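PDB 1OMO: alanine dehydrogenase from Archaeoglobus fulgidus, which catalyses the NAD(+)-dependent oxidative deamination of L-alanine to pyruvate and ammonium, and the reverse reductive amination, as a homodimer. Local coordinates for residues 140-143 with 144-148; 24-27 with 28-31. One frame throughout, in Å; residues are numbered along the deposited sequence.

Contact 1. Residues 140-143 with 144-148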
ATOM      1  N   GLN A 140       7.376  19.714  16.822  1.00 19.58           N
ATOM      2  CA  GLN A 140       8.822  19.780  16.815  1.00 20.33           C
ATOM      3  C   GLN A 140       9.261  20.401  18.164  1.00 21.26           C
ATOM      4  O   GLN A 140      10.160  19.887  18.832  1.00 21.58           O
ATOM      5  CB  GLN A 140       9.265  20.633  15.643  1.00 20.19           C
ATOM      6  CG  GLN A 140      10.644  20.375  15.182  1.00 24.96           C
ATOM      7  CD  GLN A 140      10.787  19.129  14.304  1.00 23.76           C
ATOM      8  OE1 GLN A 140      11.895  18.648  14.117  1.00 24.54           O
ATOM      9  NE2 GLN A 140       9.685  18.619  13.762  1.00 22.34           N
ATOM     10  N   LEU A 141       8.604  21.499  18.550  1.00 19.12           N
ATOM     11  CA  LEU A 141       8.890  22.210  19.790  1.00 19.18           C
ATOM     12  C   LEU A 141       8.811  21.266  20.983  1.00 20.84           C
ATOM     13  O   LEU A 141       9.706  21.254  21.807  1.00 20.91           O
ATOM     14  CB  LEU A 141       7.885  23.354  19.965  1.00 21.10           C
ATOM     15  CG  LEU A 141       7.920  24.389  21.106  1.00 22.49           C
ATOM     16  CD1 LEU A 141       7.292  23.806  22.310  1.00 24.61           C
ATOM     17  CD2 LEU A 141       9.337  24.855  21.409  1.00 18.94           C
ATOM     18  N   GLU A 142       7.744  20.473  21.055  1.00 19.36           N
ATOM     19  CA  GLU A 142       7.556  19.540  22.148  1.00 19.45           C
ATOM     20  C   GLU A 142       8.609  18.426  22.181  1.00 19.01           C
ATOM     21  O   GLU A 142       9.038  18.028  23.246  1.00 17.98           O
ATOM     22  CB  GLU A 142       6.152  18.919  22.106  1.00 18.48           C
ATOM     23  CG  GLU A 142       5.034  19.884  22.397  1.00 21.92           C
ATOM     24  CD  GLU A 142       4.990  20.364  23.851  1.00 25.45           C
ATOM     25  OE1 GLU A 142       4.248  21.337  24.132  1.00 24.49           O
ATOM     26  OE2 GLU A 142       5.676  19.771  24.712  1.00 24.59           O
ATOM     27  N   ALA A 143       8.996  17.902  21.027  1.00 19.18           N
ATOM     28  CA  ALA A 143      10.013  16.871  21.011  1.00 18.38           C
ATOM     29  C   ALA A 143      11.354  17.468  21.470  1.00 20.65           C
ATOM     30  O   ALA A 143      12.076  16.865  22.292  1.00 21.10           O
ATOM     31  CB  ALA A 143      10.156  16.306  19.634  1.00 16.57           C
ATOM     32  N   LEU A 144      11.682  18.642  20.930  1.00 17.88           N
ATOM     33  CA  LEU A 144      12.929  19.312  21.245  1.00 19.14           C
ATOM     34  C   LEU A 144      13.090  19.666  22.723  1.00 20.12           C
ATOM     35  O   LEU A 144      14.208  19.605  23.271  1.00 20.29           O
ATOM     36  CB  LEU A 144      13.087  20.580  20.378  1.00 16.12           C
ATOM     37  CG  LEU A 144      13.339  20.400  18.870  1.00 15.58           C
ATOM     38  CD1 LEU A 144      13.157  21.728  18.140  1.00 15.20           C
ATOM     39  CD2 LEU A 144      14.772  19.872  18.653  1.00 12.74           C
ATOM     40  N   ARG A 145      12.011  20.041  23.393  1.00 20.56           N
ATOM     41  CA  ARG A 145      12.218  20.350  24.774  1.00 24.60           C
ATOM     42  C   ARG A 145      12.396  19.087  25.601  1.00 24.85           C
ATOM     43  O   ARG A 145      12.675  19.155  26.777  1.00 25.03           O
ATOM     44  CB  ARG A 145      11.131  21.268  25.332  1.00 26.61           C
ATOM     45  CG  ARG A 145       9.754  20.760  25.328  1.00 30.00           C
ATOM     46  CD  ARG A 145       8.895  21.834  25.943  1.00 30.78           C
ATOM     47  NE  ARG A 145       7.553  21.353  26.190  1.00 33.97           N
ATOM     48  CZ  ARG A 145       6.795  21.775  27.195  1.00 33.92           C
ATOM     49  NH1 ARG A 145       7.261  22.678  28.040  1.00 32.50           N
ATOM     50  NH2 ARG A 145       5.555  21.322  27.323  1.00 34.58           N
ATOM     51  N   ARG A 146      12.262  17.920  24.993  1.00 25.39           N
ATOM     52  CA  ARG A 146      12.512  16.705  25.760  1.00 25.99           C
ATOM     53  C   ARG A 146      14.024  16.544  25.739  1.00 25.19           C
ATOM     54  O   ARG A 146      14.585  15.850  26.549  1.00 25.51           O
ATOM     55  CB  ARG A 146      11.875  15.473  25.102  1.00 26.24           C
ATOM     56  CG  ARG A 146      10.580  15.009  25.742  1.00 28.47           C
ATOM     57  CD  ARG A 146       9.526  16.076  25.686  1.00 29.42           C
ATOM     58  NE  ARG A 146       8.229  15.565  26.100  1.00 31.26           N
ATOM     59  CZ  ARG A 146       7.083  16.226  25.949  1.00 30.84           C
ATOM     60  NH1 ARG A 146       5.940  15.678  26.366  1.00 29.65           N
ATOM     61  NH2 ARG A 146       7.086  17.431  25.380  1.00 28.85           N
ATOM     62  N   VAL A 147      14.691  17.196  24.801  1.00 24.51           N
ATOM     63  CA  VAL A 147      16.130  17.014  24.724  1.00 26.69           C
ATOM     64  C   VAL A 147      16.989  18.238  25.002  1.00 26.11           C
ATOM     65  O   VAL A 147      18.207  18.119  25.174  1.00 26.93           O
ATOM     66  CB  VAL A 147      16.540  16.384  23.340  1.00 27.75           C
ATOM     67  CG1 VAL A 147      16.069  14.909  23.279  1.00 28.59           C
ATOM     68  CG2 VAL A 147      15.907  17.145  22.188  1.00 29.01           C
ATOM     69  N   PHE A 148      16.365  19.408  25.054  1.00 25.89           N
ATOM     70  CA  PHE A 148      17.110  20.638  25.326  1.00 26.04           C
ATOM     71  C   PHE A 148      16.308  21.573  26.200  1.00 27.68           C
ATOM     72  O   PHE A 148      15.080  21.627  26.136  1.00 28.28           O
ATOM     73  CB  PHE A 148      17.426  21.433  24.053  1.00 25.37           C
ATOM     74  CG  PHE A 148      18.390  20.772  23.109  1.00 24.00           C
ATOM     75  CD1 PHE A 148      17.922  20.171  21.945  1.00 22.96           C
ATOM     76  CD2 PHE A 148      19.767  20.826  23.333  1.00 23.30           C
ATOM     77  CE1 PHE A 148      18.795  19.641  21.011  1.00 23.36           C
ATOM     78  CE2 PHE A 148      20.654  20.301  22.409  1.00 22.05           C
ATOM     79  CZ  PHE A 148      20.161  19.702  21.229  1.00 21.81           C
TER

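Contact 2. Residues 24-27 with 28-31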
ATOM      1  N   VAL A  24      10.756   5.896  17.641  1.00 16.00           N
ATOM      2  CA  VAL A  24      11.310   6.396  16.395  1.00 17.76           C
ATOM      3  C   VAL A  24      12.823   6.239  16.366  1.00 17.50           C
ATOM      4  O   VAL A  24      13.407   5.917  15.330  1.00 17.83           O
ATOM      5  CB  VAL A  24      10.892   7.890  16.153  1.00 17.41           C
ATOM      6  CG1 VAL A  24      11.607   8.479  14.934  1.00 20.15           C
ATOM      7  CG2 VAL A  24       9.403   7.951  15.927  1.00 17.65           C
ATOM      8  N   GLU A  25      13.463   6.433  17.514  1.00 19.24           N
ATOM      9  CA  GLU A  25      14.913   6.275  17.597  1.00 19.26           C
ATOM     10  C   GLU A  25      15.323   4.816  17.319  1.00 20.15           C
ATOM     11  O   GLU A  25      16.243   4.541  16.521  1.00 19.83           O
ATOM     12  CB  GLU A  25      15.411   6.711  18.973  1.00 20.05           C
ATOM     13  CG  GLU A  25      16.942   6.592  19.143  1.00 24.05           C
ATOM     14  CD  GLU A  25      17.454   7.414  20.316  1.00 27.39           C
ATOM     15  OE1 GLU A  25      16.744   7.509  21.337  1.00 31.85           O
ATOM     16  OE2 GLU A  25      18.567   7.955  20.238  1.00 30.05           O
ATOM     17  N   GLU A  26      14.629   3.875  17.959  1.00 20.01           N
ATOM     18  CA  GLU A  26      14.939   2.443  17.759  1.00 18.94           C
ATOM     19  C   GLU A  26      14.622   2.037  16.307  1.00 17.81           C
ATOM     20  O   GLU A  26      15.346   1.266  15.691  1.00 17.43           O
ATOM     21  CB  GLU A  26      14.161   1.605  18.790  1.00 18.36           C
ATOM     22  CG  GLU A  26      14.369   0.112  18.721  1.00 22.47           C
ATOM     23  CD  GLU A  26      15.815  -0.344  18.953  1.00 24.49           C
ATOM     24  OE1 GLU A  26      16.024  -1.571  19.007  1.00 25.16           O
ATOM     25  OE2 GLU A  26      16.738   0.495  19.091  1.00 26.11           O
ATOM     26  N   ALA A  27      13.543   2.583  15.751  1.00 18.39           N
ATOM     27  CA  ALA A  27      13.180   2.295  14.369  1.00 18.12           C
ATOM     28  C   ALA A  27      14.324   2.703  13.468  1.00 18.22           C
ATOM     29  O   ALA A  27      14.715   1.949  12.596  1.00 19.41           O
ATOM     30  CB  ALA A  27      11.924   3.069  13.967  1.00 20.26           C
ATOM     31  N   PHE A  28      14.864   3.902  13.653  1.00 18.16           N
ATOM     32  CA  PHE A  28      15.980   4.308  12.797  1.00 20.02           C
ATOM     33  C   PHE A  28      17.165   3.364  12.995  1.00 20.32           C
ATOM     34  O   PHE A  28      17.799   2.939  12.035  1.00 21.07           O
ATOM     35  CB  PHE A  28      16.463   5.724  13.107  1.00 22.85           C
ATOM     36  CG  PHE A  28      15.605   6.799  12.542  1.00 25.18           C
ATOM     37  CD1 PHE A  28      15.138   6.717  11.229  1.00 27.67           C
ATOM     38  CD2 PHE A  28      15.242   7.883  13.317  1.00 26.30           C
ATOM     39  CE1 PHE A  28      14.309   7.701  10.710  1.00 26.99           C
ATOM     40  CE2 PHE A  28      14.415   8.871  12.805  1.00 27.82           C
ATOM     41  CZ  PHE A  28      13.947   8.773  11.498  1.00 27.65           C
ATOM     42  N   ARG A  29      17.476   3.070  14.252  1.00 20.22           N
ATOM     43  CA  ARG A  29      18.587   2.182  14.572  1.00 21.07           C
ATOM     44  C   ARG A  29      18.387   0.828  13.851  1.00 21.47           C
ATOM     45  O   ARG A  29      19.257   0.393  13.076  1.00 18.83           O
ATOM     46  CB  ARG A  29      18.660   2.014  16.092  1.00 23.96           C
ATOM     47  CG  ARG A  29      19.841   1.212  16.576  1.00 28.69           C
ATOM     48  CD  ARG A  29      19.727   0.898  18.075  1.00 29.56           C
ATOM     49  NE  ARG A  29      20.409  -0.365  18.337  1.00 33.90           N
ATOM     50  CZ  ARG A  29      19.829  -1.566  18.332  1.00 35.14           C
ATOM     51  NH1 ARG A  29      18.524  -1.689  18.098  1.00 35.22           N
ATOM     52  NH2 ARG A  29      20.574  -2.659  18.511  1.00 37.13           N
ATOM     53  N   LEU A  30      17.234   0.185  14.061  1.00 21.24           N
ATOM     54  CA  LEU A  30      16.960  -1.104  13.401  1.00 23.07           C
ATOM     55  C   LEU A  30      17.047  -1.064  11.864  1.00 23.18           C
ATOM     56  O   LEU A  30      17.660  -1.935  11.259  1.00 25.38           O
ATOM     57  CB  LEU A  30      15.590  -1.650  13.814  1.00 21.43           C
ATOM     58  CG  LEU A  30      15.452  -2.014  15.289  1.00 23.74           C
ATOM     59  CD1 LEU A  30      14.011  -2.266  15.632  1.00 21.97           C
ATOM     60  CD2 LEU A  30      16.310  -3.248  15.591  1.00 21.61           C
ATOM     61  N   TYR A  31      16.471  -0.054  11.225  1.00 22.86           N
ATOM     62  CA  TYR A  31      16.518  -0.020   9.769  1.00 22.50           C
ATOM     63  C   TYR A  31      17.944   0.108   9.269  1.00 21.82           C
ATOM     64  O   TYR A  31      18.314  -0.499   8.282  1.00 20.17           O
ATOM     65  CB  TYR A  31      15.659   1.115   9.191  1.00 24.70           C
ATOM     66  CG  TYR A  31      15.500   1.013   7.681  1.00 26.86           C
ATOM     67  CD1 TYR A  31      15.345  -0.228   7.073  1.00 29.92           C
ATOM     68  CD2 TYR A  31      15.453   2.139   6.874  1.00 28.56           C
ATOM     69  CE1 TYR A  31      15.144  -0.356   5.704  1.00 29.97           C
ATOM     70  CE2 TYR A  31      15.243   2.029   5.470  1.00 28.94           C
ATOM     71  CZ  TYR A  31      15.087   0.772   4.901  1.00 30.33           C
ATOM     72  OH  TYR A  31      14.824   0.604   3.548  1.00 30.03           O
TER

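Contact 1. Residues 140-143 with 144-148
The guanidinium groups of Arg145 and Arg146 both turn an edge to the carboxylate of Glu142, and three bonds between side chains end on a single oxygen, OE2, in a salt-bridge network; the other oxygen, OE1, is hydrogen-bonded to the hydroxyl of Tyr169. Arg145 comes side-on: its NE lies 2.9 Å from Glu142 OE2, approaching from above the carboxylate plane, while its NH2 takes the syn lone pair of the same oxygen at 3.0 Å. Arg146 NH2 reaches the anti lone pair of Glu142 OE2 at 2.8 Å. Neither guanidinium lies flat with the carboxylate; the planes stand 72° apart for Arg145 and 79° for Arg146. A bend at chi2 folds Arg146 back along the helix, where NH2 also donates to the backbone O of Glu142 (3.0 Å), from above the carbonyl plane. This network sits on helix 135-147, the crossover helix between strands 127-131 and 152-156 of the Rossmann NAD domain. With an alanine here in place of Glu142, Arg145 is likely to lose both bonds and turn more freely, while Arg146 would keep only the backbone carbonyl among its side-chain bonds described here. Elsewhere on the helix, Leu144 N donates to Gln140 O at 2.9 Å, and Leu144 CD1 rests 4.1 Å from Gln140 CG, beside Val192 of strand 190-193.

Contact 2. Residues 24-27 with 28-31
Four successive i to i+4 backbone bonds, from Phe28 N to Val24 O through Tyr31 N to Ala27 O, mark regular alpha-helix within helix 17-32; Leu30 N to Glu26 O is short at 2.7 Å. One turn apart, Val24 and Phe28 lie side by side, and the methyl CG1 of Val24 meets ring atom CE2 of Phe28 at 3.5 Å. Val24 reaches Arg108, an NAD-binding residue, on helix 102-120, and Phe28 packs on Ile268 and Ile272 of helix 268-273. Ala27, with its small CB, sits against Ala299 of helix 294-311. Glu26 and Arg29 run alongside each other as a salt bridge, with carboxylate and guanidinium planes only 3° apart. Glu26 leaves the helix with CG opposite the backbone N (chi1 -180°), then bends at chi2 (61°), which carries OE1 to 2.7 Å from Arg29 NH1 at the guanidinium edge. Arg29 NH1 also lies 3.0 Å from Glu26 OE2, so this one nitrogen faces both oxygens. The carboxylate also passes over Leu30, whose CG is 3.8 Å from Glu26 OE1. Apolar contact thus faces the neighbouring helices while the ion pair occupies the more accessible flank, so opposite charges three residues apart probably offset one another there without entering the buried side.

Contact 2 comes first along the chain, on helix 17-32, and contact 1 follows on helix 135-147, the helix after the first strand of the eight-stranded parallel sheet. Their centres are about 18 Å apart and their nearest atoms about 8 Å, so they do not touch. The two helices nevertheless meet: Met17 and Met21, in the first turns of helix 17-32, pack against Ala143, Arg146 and Val147. Both contacts also lean on helix 102-120. An N-terminal helix is thereby joined to the Rossmann domain. Neither contact touches NAD; the side chains of Gln140 and Phe28 come within about 8 and 9 Å of it, between nearest atoms.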